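4-hydroxybutyrate CoA-transferase (Porphyromonas gingivalis, PDB 3D3U) probably transfers coenzyme A from an acyl-CoA thioester to a carboxylate such as acetate. Local coordinates at residues H102-P107 with Q338-R343; S205-G210 with R306-N311; H231-I236 with I253-K258; G351-A356 with E385-V390. One frame throughout, in Å; residues are numbered along the deposited sequence.

Contact 1 of 4, residues H102-P107 with Q338-R343; sequences HFHEVP and QVDFLR
H102 lies against V339 and D340 of helix 338-345. Its ring lies against the branched end of V339, with NE2 4.0 Å from V339 CG2. The closer approach of H102 CD2 to V339 CG1 is doubtful in the model. H102 CB also sits 3.3 Å from D340 OD2. The H102 ring and the D340 carboxylate cross at a slant, their planes 56° apart.

F103 takes a small part. Its CB is 3.8 Å from D340 OD1, but the ring leads away from helix 338-345. With CG anti to the backbone N (chi1 -153°), the ring reaches V292, M59 and E239 instead.

H104 gives the one hydrogen bond across the contact. Its backbone N lies 2.9 Å from D340 OD1, and the bond is fairly straight, 161° at the hydrogen. OD1 is met on its syn side, with the donor somewhat out of the carboxylate plane. The H104 ring stands almost upright to that carboxylate. Its CG is 3.8 Å from D340 OD2.

D340 OD1 has a second partner, N296 ND2, so two N-H groups grip this oxygen. P298, at the start of helix 298-303, touches the H104 ring. The contact therefore joins a loop of the N-terminal family region to a helix of the C-terminal one. D340 is buried, and its charge is met by a backbone amide and an asparagine amide. That charge would probably also polarise the two imidazoles beside it.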
loop_
_atom_site.group_PDB
_atom_site.type_symbol
_atom_site.label_atom_id
_atom_site.label_comp_id
_atom_site.label_asym_id
_atom_site.label_seq_id
_atom_site.Cartn_x
_atom_site.Cartn_y
_atom_site.Cartn_z
ATOM N N HIS A 102 -8.892 3.099 -7.992
ATOM C CA HIS A 102 -7.551 2.962 -8.601
ATOM C C HIS A 102 -6.630 3.823 -7.733
ATOM O O HIS A 102 -6.416 5.010 -8.061
ATOM C CB HIS A 102 -7.455 3.465 -10.041
ATOM C CG HIS A 102 -8.421 2.827 -10.990
ATOM N ND1 HIS A 102 -8.835 3.454 -12.155
ATOM C CD2 HIS A 102 -9.059 1.632 -10.955
ATOM C CE1 HIS A 102 -9.684 2.672 -12.802
ATOM N NE2 HIS A 102 -9.841 1.566 -12.090
ATOM N N PHE A 103 -6.089 3.263 -6.640
ATOM C CA PHE A 103 -5.044 3.961 -5.917
ATOM C C PHE A 103 -4.112 4.919 -6.715
ATOM O O PHE A 103 -3.871 6.019 -6.225
ATOM C CB PHE A 103 -4.238 3.002 -5.067
ATOM C CG PHE A 103 -3.616 3.641 -3.858
ATOM C CD1 PHE A 103 -2.717 2.949 -3.095
ATOM C CD2 PHE A 103 -3.943 4.946 -3.468
ATOM C CE1 PHE A 103 -2.172 3.541 -1.928
ATOM C CE2 PHE A 103 -3.377 5.545 -2.315
ATOM C CZ PHE A 103 -2.516 4.869 -1.552
ATOM N N HIS A 104 -3.578 4.546 -7.885
ATOM C CA HIS A 104 -2.639 5.478 -8.597
ATOM C C HIS A 104 -3.168 6.922 -8.950
ATOM O O HIS A 104 -2.329 7.836 -9.274
ATOM C CB HIS A 104 -1.942 4.852 -9.830
ATOM C CG HIS A 104 -2.820 4.773 -11.033
ATOM N ND1 HIS A 104 -2.541 5.452 -12.208
ATOM C CD2 HIS A 104 -3.985 4.114 -11.240
ATOM C CE1 HIS A 104 -3.502 5.211 -13.085
ATOM N NE2 HIS A 104 -4.390 4.404 -12.523
ATOM N N GLU A 105 -4.498 7.143 -8.834
ATOM C CA GLU A 105 -5.119 8.422 -9.170
ATOM C C GLU A 105 -5.320 9.401 -8.036
ATOM O O GLU A 105 -5.683 10.566 -8.290
ATOM C CB GLU A 105 -6.429 8.148 -9.834
ATOM C CG GLU A 105 -6.236 7.008 -10.802
ATOM C CD GLU A 105 -7.530 6.486 -11.380
ATOM O OE1 GLU A 105 -8.299 5.787 -10.653
ATOM O OE2 GLU A 105 -7.743 6.752 -12.590
ATOM N N VAL A 106 -5.069 8.962 -6.814
ATOM C CA VAL A 106 -5.093 9.850 -5.657
ATOM C C VAL A 106 -4.172 11.068 -5.867
ATOM O O VAL A 106 -4.610 12.241 -5.917
ATOM C CB VAL A 106 -4.781 9.108 -4.298
ATOM C CG1 VAL A 106 -5.352 9.855 -3.035
ATOM C CG2 VAL A 106 -5.299 7.615 -4.344
ATOM N N PRO A 107 -2.915 10.840 -6.091
ATOM C CA PRO A 107 -2.078 11.941 -6.424
ATOM C C PRO A 107 -2.705 12.965 -7.358
ATOM O O PRO A 107 -2.681 14.092 -7.031
ATOM C CB PRO A 107 -0.939 11.244 -7.047
ATOM C CG PRO A 107 -0.809 10.070 -6.154
ATOM C CD PRO A 107 -2.192 9.564 -6.107
ATOM N N GLN A 338 -5.335 -2.731 -5.813
ATOM C CA GLN A 338 -5.748 -4.015 -6.280
ATOM C C GLN A 338 -6.012 -4.072 -7.768
ATOM O O GLN A 338 -5.673 -5.035 -8.368
ATOM C CB GLN A 338 -7.019 -4.406 -5.519
ATOM C CG GLN A 338 -6.899 -4.215 -3.989
ATOM C CD GLN A 338 -7.293 -5.503 -3.349
ATOM O OE1 GLN A 338 -6.673 -5.980 -2.407
ATOM N NE2 GLN A 338 -8.292 -6.126 -3.923
ATOM N N VAL A 339 -6.598 -3.063 -8.368
ATOM C CA VAL A 339 -6.978 -3.165 -9.779
ATOM C C VAL A 339 -5.859 -2.654 -10.733
ATOM O O VAL A 339 -5.714 -3.091 -11.908
ATOM C CB VAL A 339 -8.320 -2.381 -10.007
ATOM C CG1 VAL A 339 -8.294 -0.941 -9.247
ATOM C CG2 VAL A 339 -8.713 -2.259 -11.502
ATOM N N ASP A 340 -5.110 -1.673 -10.224
ATOM C CA ASP A 340 -3.988 -1.088 -10.918
ATOM C C ASP A 340 -3.067 -2.206 -11.339
ATOM O O ASP A 340 -2.688 -2.300 -12.541
ATOM C CB ASP A 340 -3.249 -0.155 -9.979
ATOM C CG ASP A 340 -4.033 1.133 -9.736
ATOM O OD1 ASP A 340 -3.781 1.783 -8.642
ATOM O OD2 ASP A 340 -4.880 1.549 -10.614
ATOM N N PHE A 341 -2.737 -3.063 -10.360
ATOM C CA PHE A 341 -1.873 -4.202 -10.579
ATOM C C PHE A 341 -2.465 -5.328 -11.433
ATOM O O PHE A 341 -1.746 -5.953 -12.171
ATOM C CB PHE A 341 -1.377 -4.710 -9.249
ATOM C CG PHE A 341 -0.187 -4.019 -8.787
ATOM C CD1 PHE A 341 1.033 -4.248 -9.393
ATOM C CD2 PHE A 341 -0.241 -3.129 -7.757
ATOM C CE1 PHE A 341 2.185 -3.617 -8.994
ATOM C CE2 PHE A 341 0.958 -2.446 -7.311
ATOM C CZ PHE A 341 2.139 -2.717 -7.907
ATOM N N LEU A 342 -3.774 -5.574 -11.380
ATOM C CA LEU A 342 -4.403 -6.459 -12.389
ATOM C C LEU A 342 -4.029 -6.113 -13.814
ATOM O O LEU A 342 -3.571 -7.000 -14.566
ATOM C CB LEU A 342 -5.939 -6.438 -12.310
ATOM C CG LEU A 342 -6.692 -7.675 -11.810
ATOM C CD1 LEU A 342 -6.300 -7.997 -10.288
ATOM C CD2 LEU A 342 -8.252 -7.534 -12.013
ATOM N N ARG A 343 -4.293 -4.832 -14.143
ATOM C CA ARG A 343 -4.167 -4.191 -15.449
ATOM C C ARG A 343 -2.678 -4.195 -15.907
ATOM O O ARG A 343 -2.322 -4.525 -17.052
ATOM C CB ARG A 343 -4.659 -2.699 -15.310
ATOM C CG ARG A 343 -6.217 -2.296 -15.308
ATOM C CD ARG A 343 -6.538 -0.741 -15.684
ATOM N NE ARG A 343 -6.612 -0.488 -17.141
ATOM C CZ ARG A 343 -7.502 -1.114 -17.965
ATOM N NH1 ARG A 343 -7.559 -0.910 -19.305
ATOM N NH2 ARG A 343 -8.357 -2.000 -17.419
#

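Contact 2 of 4, residues S205-G210 with R306-N311; sequences SLIKDG and RMVSIN
K208 and R306 meet at the outer end of this contact, and the backbone N of K208 is held by a hydrogen bond to D211 OD1. K208 CD lies 4.3 Å from R306 NH2. The two charged ends stay further apart, with K208 NZ 5.7 Å from R306 NH2. The R306 chain bends at chi2 (145°), and its aliphatic part passes alongside G210. There R306 CD is 3.6 Å from G210 O. G210 has a positive phi of 104°.

The segments share no hydrogen bond of their own. Residues 205-210 form the loop that leads from helix 194-204 into strand 212-215. That strand is the parallel neighbour of strand 307-311 in the mixed sheet of this alpha/beta fold. R306 and V308 bond through their backbones to T212 and Q214 of that strand.

Deeper in, I207 reaches from the loop over one face of strand 307-311. Its CG1 branch stands beside the backbone N (chi1 -54°) and carries CD1 toward the sheet. I207 CD1 and I310 CD1 meet tip to tip at 3.8 Å. I207 CD1 also slants across V308, 4.0 Å from V308 CG2. V308 and I310 are two apart in the strand, so one methyl touches both. L213 and L228 border I207, and I352 of the next strand lies beside V308.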
loop_
_atom_site.group_PDB
_atom_site.type_symbol
_atom_site.label_atom_id
_atom_site.label_comp_id
_atom_site.label_asym_id
_atom_site.label_seq_id
_atom_site.Cartn_x
_atom_site.Cartn_y
_atom_site.Cartn_z
ATOM N N SER A 205 2.836 -22.541 -7.464
ATOM C CA SER A 205 2.879 -23.254 -8.774
ATOM C C SER A 205 2.665 -22.408 -10.009
ATOM O O SER A 205 2.589 -22.965 -11.105
ATOM C CB SER A 205 1.794 -24.306 -8.927
ATOM O OG SER A 205 0.936 -24.297 -7.832
ATOM N N LEU A 206 2.435 -21.116 -9.820
ATOM C CA LEU A 206 2.211 -20.159 -10.894
ATOM C C LEU A 206 3.409 -19.261 -11.004
ATOM O O LEU A 206 3.594 -18.525 -11.953
ATOM C CB LEU A 206 0.980 -19.288 -10.554
ATOM C CG LEU A 206 -0.334 -20.056 -10.316
ATOM C CD1 LEU A 206 -1.508 -19.115 -10.255
ATOM C CD2 LEU A 206 -0.596 -20.982 -11.413
ATOM N N ILE A 207 4.237 -19.321 -9.999
ATOM C CA ILE A 207 5.291 -18.363 -9.888
ATOM C C ILE A 207 6.572 -19.074 -10.283
ATOM O O ILE A 207 6.793 -20.256 -9.873
ATOM C CB ILE A 207 5.326 -17.819 -8.452
ATOM C CG1 ILE A 207 3.929 -17.278 -8.079
ATOM C CG2 ILE A 207 6.362 -16.743 -8.354
ATOM C CD1 ILE A 207 3.876 -16.222 -7.012
ATOM N N LYS A 208 7.368 -18.378 -11.105
ATOM C CA LYS A 208 8.560 -18.913 -11.723
ATOM C C LYS A 208 9.844 -18.335 -11.041
ATOM O O LYS A 208 9.877 -17.153 -10.679
ATOM C CB LYS A 208 8.524 -18.503 -13.186
ATOM C CG LYS A 208 7.943 -19.534 -14.140
ATOM C CD LYS A 208 8.220 -19.287 -15.663
ATOM C CE LYS A 208 7.071 -20.002 -16.389
ATOM N NZ LYS A 208 6.803 -19.918 -17.919
ATOM N N ASP A 209 10.934 -19.088 -10.912
ATOM C CA ASP A 209 12.185 -18.380 -10.595
ATOM C C ASP A 209 12.276 -17.187 -11.544
ATOM O O ASP A 209 12.054 -17.354 -12.732
ATOM C CB ASP A 209 13.421 -19.248 -10.810
ATOM C CG ASP A 209 13.324 -20.546 -10.117
ATOM O OD1 ASP A 209 12.203 -20.947 -9.762
ATOM O OD2 ASP A 209 14.287 -21.304 -9.906
ATOM N N GLY A 210 12.568 -16.004 -11.039
ATOM C CA GLY A 210 12.842 -14.837 -11.870
ATOM C C GLY A 210 11.762 -13.782 -12.008
ATOM O O GLY A 210 11.925 -12.857 -12.822
ATOM N N ARG A 306 7.493 -10.630 -16.480
ATOM C CA ARG A 306 7.138 -11.713 -15.581
ATOM C C ARG A 306 6.559 -11.026 -14.367
ATOM O O ARG A 306 6.962 -11.292 -13.255
ATOM C CB ARG A 306 8.398 -12.546 -15.156
ATOM C CG ARG A 306 9.129 -13.054 -16.337
ATOM C CD ARG A 306 10.637 -13.129 -16.217
ATOM N NE ARG A 306 11.055 -13.682 -17.502
ATOM C CZ ARG A 306 11.056 -15.009 -17.810
ATOM N NH1 ARG A 306 11.425 -15.395 -19.037
ATOM N NH2 ARG A 306 10.738 -15.963 -16.897
ATOM N N MET A 307 5.683 -10.068 -14.554
ATOM C CA MET A 307 5.235 -9.392 -13.355
ATOM C C MET A 307 4.092 -10.198 -12.882
ATOM O O MET A 307 3.143 -10.370 -13.651
ATOM C CB MET A 307 4.729 -8.015 -13.657
ATOM C CG MET A 307 3.954 -7.419 -12.530
ATOM S SD MET A 307 4.931 -6.610 -11.234
ATOM C CE MET A 307 5.695 -5.235 -12.095
ATOM N N VAL A 308 4.149 -10.683 -11.639
ATOM C CA VAL A 308 2.971 -11.379 -11.086
ATOM C C VAL A 308 2.301 -10.793 -9.814
ATOM O O VAL A 308 2.884 -10.886 -8.712
ATOM C CB VAL A 308 3.162 -12.958 -11.016
ATOM C CG1 VAL A 308 4.578 -13.378 -11.392
ATOM C CG2 VAL A 308 2.564 -13.563 -9.650
ATOM N N SER A 309 1.082 -10.240 -9.951
ATOM C CA SER A 309 0.470 -9.507 -8.817
ATOM C C SER A 309 -0.397 -10.470 -8.113
ATOM O O SER A 309 -1.122 -11.223 -8.785
ATOM C CB SER A 309 -0.388 -8.301 -9.254
ATOM O OG SER A 309 -1.002 -8.619 -10.477
ATOM N N ILE A 310 -0.321 -10.473 -6.773
ATOM C CA ILE A 310 -1.272 -11.273 -5.994
ATOM C C ILE A 310 -2.120 -10.515 -4.972
ATOM O O ILE A 310 -1.569 -10.047 -3.924
ATOM C CB ILE A 310 -0.594 -12.350 -5.255
ATOM C CG1 ILE A 310 0.428 -13.035 -6.129
ATOM C CG2 ILE A 310 -1.722 -13.241 -4.520
ATOM C CD1 ILE A 310 1.399 -13.846 -5.326
ATOM N N ASN A 311 -3.430 -10.476 -5.236
ATOM C CA ASN A 311 -4.360 -9.675 -4.451
ATOM C C ASN A 311 -5.408 -10.556 -3.895
ATOM O O ASN A 311 -5.571 -11.702 -4.302
ATOM C CB ASN A 311 -5.040 -8.629 -5.302
ATOM C CG ASN A 311 -4.064 -7.924 -6.190
ATOM O OD1 ASN A 311 -3.079 -7.292 -5.698
ATOM N ND2 ASN A 311 -4.248 -8.112 -7.545
#

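Contact 3 of 4, residues H231-I236 with I253-K258; sequences HKDLGI and IINGKK
L234 and I254 form a single backbone bridge between the two segments. The carbonyl of L234 takes two donors. N255 N lies 2.8 Å from L234 O, and G256 N lies 2.7 Å from the same oxygen. Both donors are tilted from the carbonyl plane, G256 N the more so, by 29°. The amide of L234 is satisfied in turn, its N 3.0 Å from I253 O and close to the line of that carbonyl. Three backbone bonds thus tie L234 to I253, N255 and G256.

The side-chain polar groups are held less firmly. D233 OD2 and K258 NZ make a long salt bridge of 3.8 Å. The aliphatic part of K258 adds packing, with CD 3.6 Å from D233 CB. The N255 amide also lies beside D233, set between its own backbone N and carbonyl carbon (chi1 59°).

Apolar groups fill the inner side. L234 and I253 lie side by side, pointing the same way, with L234 CD1 4.0 Å from I253 CG2. I236 slants across I254, its CG1 3.8 Å from I254 CG2. G235 and G256 have no side chains, and their backbones come close together.

Segment 231-236 runs into strand 235-237. The loop 253-258 follows helix 243-251. Strand 235-237, that helix and strand 266-268 make a beta-alpha-beta crossover. I254 packs on M248 and I249 of the helix and, with I236, on V266 of strand 266-268. G235 bonds through its backbone to L213 in strand 212-215.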
loop_
_atom_site.group_PDB
_atom_site.type_symbol
_atom_site.label_atom_id
_atom_site.label_comp_id
_atom_site.label_asym_id
_atom_site.label_seq_id
_atom_site.Cartn_x
_atom_site.Cartn_y
_atom_site.Cartn_z
ATOM N N HIS A 231 12.483 -20.938 -4.343
ATOM C CA HIS A 231 12.622 -20.139 -5.567
ATOM C C HIS A 231 13.910 -19.360 -5.555
ATOM O O HIS A 231 14.552 -19.223 -4.521
ATOM C CB HIS A 231 11.375 -19.250 -5.808
ATOM C CG HIS A 231 10.158 -20.034 -6.256
ATOM N ND1 HIS A 231 9.692 -20.014 -7.551
ATOM C CD2 HIS A 231 9.373 -20.936 -5.595
ATOM C CE1 HIS A 231 8.682 -20.863 -7.667
ATOM N NE2 HIS A 231 8.468 -21.432 -6.499
ATOM N N LYS A 232 14.283 -18.884 -6.733
ATOM C CA LYS A 232 15.519 -18.181 -7.002
ATOM C C LYS A 232 15.186 -16.890 -7.672
ATOM O O LYS A 232 14.112 -16.774 -8.269
ATOM C CB LYS A 232 16.344 -18.998 -8.007
ATOM C CG LYS A 232 16.640 -20.488 -7.580
ATOM C CD LYS A 232 17.335 -20.607 -6.159
ATOM C CE LYS A 232 17.442 -22.061 -5.563
ATOM N NZ LYS A 232 17.627 -21.836 -4.081
ATOM N N ASP A 233 16.099 -15.905 -7.574
ATOM C CA ASP A 233 16.034 -14.555 -8.286
ATOM C C ASP A 233 14.743 -13.751 -8.332
ATOM O O ASP A 233 14.473 -13.147 -9.327
ATOM C CB ASP A 233 16.595 -14.702 -9.693
ATOM C CG ASP A 233 18.044 -15.315 -9.675
ATOM O OD1 ASP A 233 18.858 -14.957 -8.747
ATOM O OD2 ASP A 233 18.449 -16.198 -10.504
ATOM N N LEU A 234 13.950 -13.701 -7.267
ATOM C CA LEU A 234 12.688 -13.058 -7.422
ATOM C C LEU A 234 12.906 -11.542 -7.328
ATOM O O LEU A 234 13.963 -11.064 -6.827
ATOM C CB LEU A 234 11.808 -13.545 -6.321
ATOM C CG LEU A 234 11.312 -15.008 -6.246
ATOM C CD1 LEU A 234 10.266 -15.026 -5.116
ATOM C CD2 LEU A 234 10.641 -15.463 -7.535
ATOM N N GLY A 235 11.952 -10.745 -7.765
ATOM C CA GLY A 235 12.195 -9.314 -7.752
ATOM C C GLY A 235 11.012 -8.753 -7.056
ATOM O O GLY A 235 10.095 -9.469 -6.828
ATOM N N ILE A 236 10.999 -7.463 -6.698
ATOM C CA ILE A 236 9.787 -6.872 -6.075
ATOM C C ILE A 236 9.373 -5.580 -6.771
ATOM O O ILE A 236 10.207 -4.776 -7.107
ATOM C CB ILE A 236 10.065 -6.608 -4.561
ATOM C CG1 ILE A 236 10.243 -7.949 -3.856
ATOM C CG2 ILE A 236 8.918 -5.749 -3.824
ATOM C CD1 ILE A 236 8.925 -8.702 -3.569
ATOM N N ILE A 253 16.631 -15.139 -1.543
ATOM C CA ILE A 253 15.601 -15.290 -2.553
ATOM C C ILE A 253 15.150 -14.011 -3.243
ATOM O O ILE A 253 15.061 -13.998 -4.467
ATOM C CB ILE A 253 14.437 -16.071 -1.976
ATOM C CG1 ILE A 253 14.957 -17.422 -1.463
ATOM C CG2 ILE A 253 13.371 -16.328 -2.988
ATOM C CD1 ILE A 253 15.940 -18.291 -2.455
ATOM N N ILE A 254 14.866 -12.930 -2.533
ATOM C CA ILE A 254 14.529 -11.681 -3.299
ATOM C C ILE A 254 15.774 -10.920 -3.659
ATOM O O ILE A 254 16.487 -10.516 -2.756
ATOM C CB ILE A 254 13.588 -10.795 -2.508
ATOM C CG1 ILE A 254 12.173 -11.269 -2.765
ATOM C CG2 ILE A 254 13.610 -9.430 -3.016
ATOM C CD1 ILE A 254 11.407 -11.449 -1.612
ATOM N N ASN A 255 16.061 -10.757 -4.951
ATOM C CA ASN A 255 17.288 -10.056 -5.392
ATOM C C ASN A 255 17.131 -9.214 -6.675
ATOM O O ASN A 255 18.026 -8.438 -7.074
ATOM C CB ASN A 255 18.480 -10.978 -5.501
ATOM C CG ASN A 255 18.266 -12.154 -6.506
ATOM O OD1 ASN A 255 18.699 -13.299 -6.205
ATOM N ND2 ASN A 255 17.643 -11.902 -7.688
ATOM N N GLY A 256 15.961 -9.357 -7.307
ATOM C CA GLY A 256 15.660 -8.694 -8.572
ATOM C C GLY A 256 16.851 -8.654 -9.473
ATOM O O GLY A 256 17.158 -7.614 -9.956
ATOM N N LYS A 257 17.520 -9.789 -9.700
ATOM C CA LYS A 257 18.654 -9.819 -10.587
ATOM C C LYS A 257 18.128 -9.826 -11.998
ATOM O O LYS A 257 18.849 -9.405 -12.915
ATOM C CB LYS A 257 19.518 -11.061 -10.390
ATOM C CG LYS A 257 20.244 -11.148 -9.024
ATOM C CD LYS A 257 21.601 -11.744 -9.123
ATOM C CE LYS A 257 22.621 -10.693 -8.951
ATOM N NZ LYS A 257 23.779 -11.426 -8.463
ATOM N N LYS A 258 16.865 -10.287 -12.151
ATOM C CA LYS A 258 16.133 -10.451 -13.434
ATOM C C LYS A 258 15.193 -9.316 -13.699
ATOM O O LYS A 258 14.823 -9.062 -14.833
ATOM C CB LYS A 258 15.338 -11.745 -13.396
ATOM C CG LYS A 258 16.160 -12.871 -14.039
ATOM C CD LYS A 258 16.241 -14.106 -13.195
ATOM C CE LYS A 258 16.714 -15.323 -14.035
ATOM N NZ LYS A 258 16.116 -16.637 -13.446
#

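Contact 4 of 4, residues G351-A356 with E385-V390; sequences GISIMA and EVDYVV
I354 lies between Y388 and V390 on one face of the sheet. Its CG2, anti to the backbone N, points to V390, and I354 CG2 is 3.6 Å from V390 CG2. Its CG1 branch turns the other way and slants across Y388, 4.2 Å from Y388 CB. I352 meets the tyrosine further out along the ring. I352 CG2 sits at the ring edge, 3.7 Å from Y388 CE1, and I352 CD1 also reaches the rim. A356 packs its methyl against V390, with A356 CB 4.1 Å from V390 CB.

Strands 352-356 and 388-391 are parallel neighbours in a sheet that carries helices on both faces, as in Rossmann-like alpha/beta folds. Helix 194-204 covers A356 and V390 through I199. L206, just after that helix, packs on I354 and Y388. On the opposite face, V386 and M355 meet, with V386 CG1 4.1 Å from M355 CB. The M355 chain then bends away toward Q338 of helix 338-345, and V386 meets L342 of the same helix.

S353 O accepts from both D387 N and Y388 N, each at 3.2 Å, where strand 388-391 begins. M355 carries on the ladder, giving its N to Y388 O and its O to V390 N. D387 OD2 also takes a weak bond from S353 N, while D387 OD1 forms a salt bridge with K346.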
loop_
_atom_site.group_PDB
_atom_site.type_symbol
_atom_site.label_atom_id
_atom_site.label_comp_id
_atom_site.label_asym_id
_atom_site.label_seq_id
_atom_site.Cartn_x
_atom_site.Cartn_y
_atom_site.Cartn_z
ATOM N N GLY A 351 3.397 -11.936 -17.667
ATOM C CA GLY A 351 2.851 -11.565 -16.368
ATOM C C GLY A 351 1.557 -12.268 -16.199
ATOM O O GLY A 351 1.008 -12.717 -17.131
ATOM N N ILE A 352 1.067 -12.387 -15.000
ATOM C CA ILE A 352 -0.225 -12.930 -14.788
ATOM C C ILE A 352 -0.790 -12.236 -13.572
ATOM O O ILE A 352 -0.119 -11.448 -12.961
ATOM C CB ILE A 352 -0.144 -14.398 -14.460
ATOM C CG1 ILE A 352 0.884 -14.667 -13.344
ATOM C CG2 ILE A 352 -0.150 -15.289 -15.730
ATOM C CD1 ILE A 352 0.583 -15.990 -12.596
ATOM N N SER A 353 -2.027 -12.495 -13.199
ATOM C CA SER A 353 -2.491 -11.903 -11.992
ATOM C C SER A 353 -3.307 -12.972 -11.320
ATOM O O SER A 353 -4.109 -13.645 -11.969
ATOM C CB SER A 353 -3.293 -10.658 -12.291
ATOM O OG SER A 353 -4.428 -11.003 -13.089
ATOM N N ILE A 354 -3.046 -13.160 -10.035
ATOM C CA ILE A 354 -3.764 -14.120 -9.184
ATOM C C ILE A 354 -4.631 -13.434 -8.093
ATOM O O ILE A 354 -4.123 -12.507 -7.433
ATOM C CB ILE A 354 -2.724 -15.020 -8.490
ATOM C CG1 ILE A 354 -1.756 -15.671 -9.517
ATOM C CG2 ILE A 354 -3.427 -16.041 -7.669
ATOM C CD1 ILE A 354 -0.388 -16.090 -8.894
ATOM N N MET A 355 -5.898 -13.859 -7.916
ATOM C CA MET A 355 -6.728 -13.453 -6.799
ATOM C C MET A 355 -6.706 -14.674 -5.883
ATOM O O MET A 355 -7.164 -15.720 -6.236
ATOM C CB MET A 355 -8.147 -13.066 -7.240
ATOM C CG MET A 355 -8.793 -11.869 -6.505
ATOM S SD MET A 355 -9.515 -10.382 -7.583
ATOM C CE MET A 355 -8.859 -8.700 -6.955
ATOM N N ALA A 356 -6.107 -14.577 -4.718
ATOM C CA ALA A 356 -6.112 -15.713 -3.821
ATOM C C ALA A 356 -6.959 -15.323 -2.613
ATOM O O ALA A 356 -6.785 -14.190 -2.106
ATOM C CB ALA A 356 -4.664 -16.041 -3.379
ATOM N N GLU A 385 -10.531 -9.494 -16.571
ATOM C CA GLU A 385 -9.703 -8.927 -15.504
ATOM C C GLU A 385 -8.591 -10.003 -15.084
ATOM O O GLU A 385 -7.412 -9.847 -15.474
ATOM C CB GLU A 385 -10.614 -8.417 -14.335
ATOM C CG GLU A 385 -10.819 -6.904 -14.174
ATOM C CD GLU A 385 -10.759 -6.061 -15.471
ATOM O OE1 GLU A 385 -11.142 -6.605 -16.541
ATOM O OE2 GLU A 385 -10.353 -4.823 -15.422
ATOM N N VAL A 386 -8.959 -11.112 -14.417
ATOM C CA VAL A 386 -8.014 -11.971 -13.669
ATOM C C VAL A 386 -7.659 -13.273 -14.395
ATOM O O VAL A 386 -8.495 -13.802 -15.131
ATOM C CB VAL A 386 -8.689 -12.263 -12.327
ATOM C CG1 VAL A 386 -7.752 -12.836 -11.298
ATOM C CG2 VAL A 386 -9.364 -10.950 -11.806
ATOM N N ASP A 387 -6.447 -13.813 -14.213
ATOM C CA ASP A 387 -6.058 -15.021 -15.002
ATOM C C ASP A 387 -6.136 -16.259 -14.204
ATOM O O ASP A 387 -6.439 -17.294 -14.725
ATOM C CB ASP A 387 -4.631 -14.948 -15.563
ATOM C CG ASP A 387 -4.278 -13.597 -16.124
ATOM O OD1 ASP A 387 -5.208 -12.977 -16.695
ATOM O OD2 ASP A 387 -3.118 -13.071 -16.013
ATOM N N TYR A 388 -5.805 -16.141 -12.937
ATOM C CA TYR A 388 -5.980 -17.233 -11.987
ATOM C C TYR A 388 -6.697 -16.870 -10.681
ATOM O O TYR A 388 -6.714 -15.720 -10.272
ATOM C CB TYR A 388 -4.646 -17.820 -11.582
ATOM C CG TYR A 388 -3.927 -18.305 -12.725
ATOM C CD1 TYR A 388 -2.900 -17.595 -13.245
ATOM C CD2 TYR A 388 -4.277 -19.495 -13.286
ATOM C CE1 TYR A 388 -2.230 -18.038 -14.307
ATOM C CE2 TYR A 388 -3.610 -19.994 -14.403
ATOM C CZ TYR A 388 -2.584 -19.251 -14.915
ATOM O OH TYR A 388 -1.924 -19.731 -16.039
ATOM N N VAL A 389 -7.259 -17.895 -10.034
ATOM C CA VAL A 389 -7.933 -17.770 -8.758
ATOM C C VAL A 389 -7.547 -18.986 -7.957
ATOM O O VAL A 389 -7.613 -20.125 -8.470
ATOM C CB VAL A 389 -9.468 -17.787 -8.941
ATOM C CG1 VAL A 389 -10.158 -17.491 -7.681
ATOM C CG2 VAL A 389 -9.853 -16.783 -9.931
ATOM N N VAL A 390 -7.185 -18.766 -6.691
ATOM C CA VAL A 390 -6.586 -19.805 -5.863
ATOM C C VAL A 390 -7.290 -19.818 -4.545
ATOM O O VAL A 390 -7.476 -18.760 -3.962
ATOM C CB VAL A 390 -5.112 -19.456 -5.589
ATOM C CG1 VAL A 390 -4.529 -20.402 -4.550
ATOM C CG2 VAL A 390 -4.283 -19.445 -6.853
#

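Contacts 2, 3 and 4 all reach the same mixed sheet. Contact 2 is the middle one, its centre about 11 Å from that of contact 3 and about 10 Å from that of contact 4. Strands 307-311 and 352-356 are neighbours, and S309 O is 3.0 Å from I354 N. On the other side, G210 N lies 3.3 Å from K232 O. Contacts 3 and 4 do not touch; their nearest atoms are about 10 Å apart. Contact 1 adds helix 338-345, which lies over contacts 2 and 4. There F341 O is 3.2 Å from S309 OG, and L342 CD2 is 3.4 Å from E385 CG. Along the chain, contact 3 nests within contact 2, and contact 2 within contact 1.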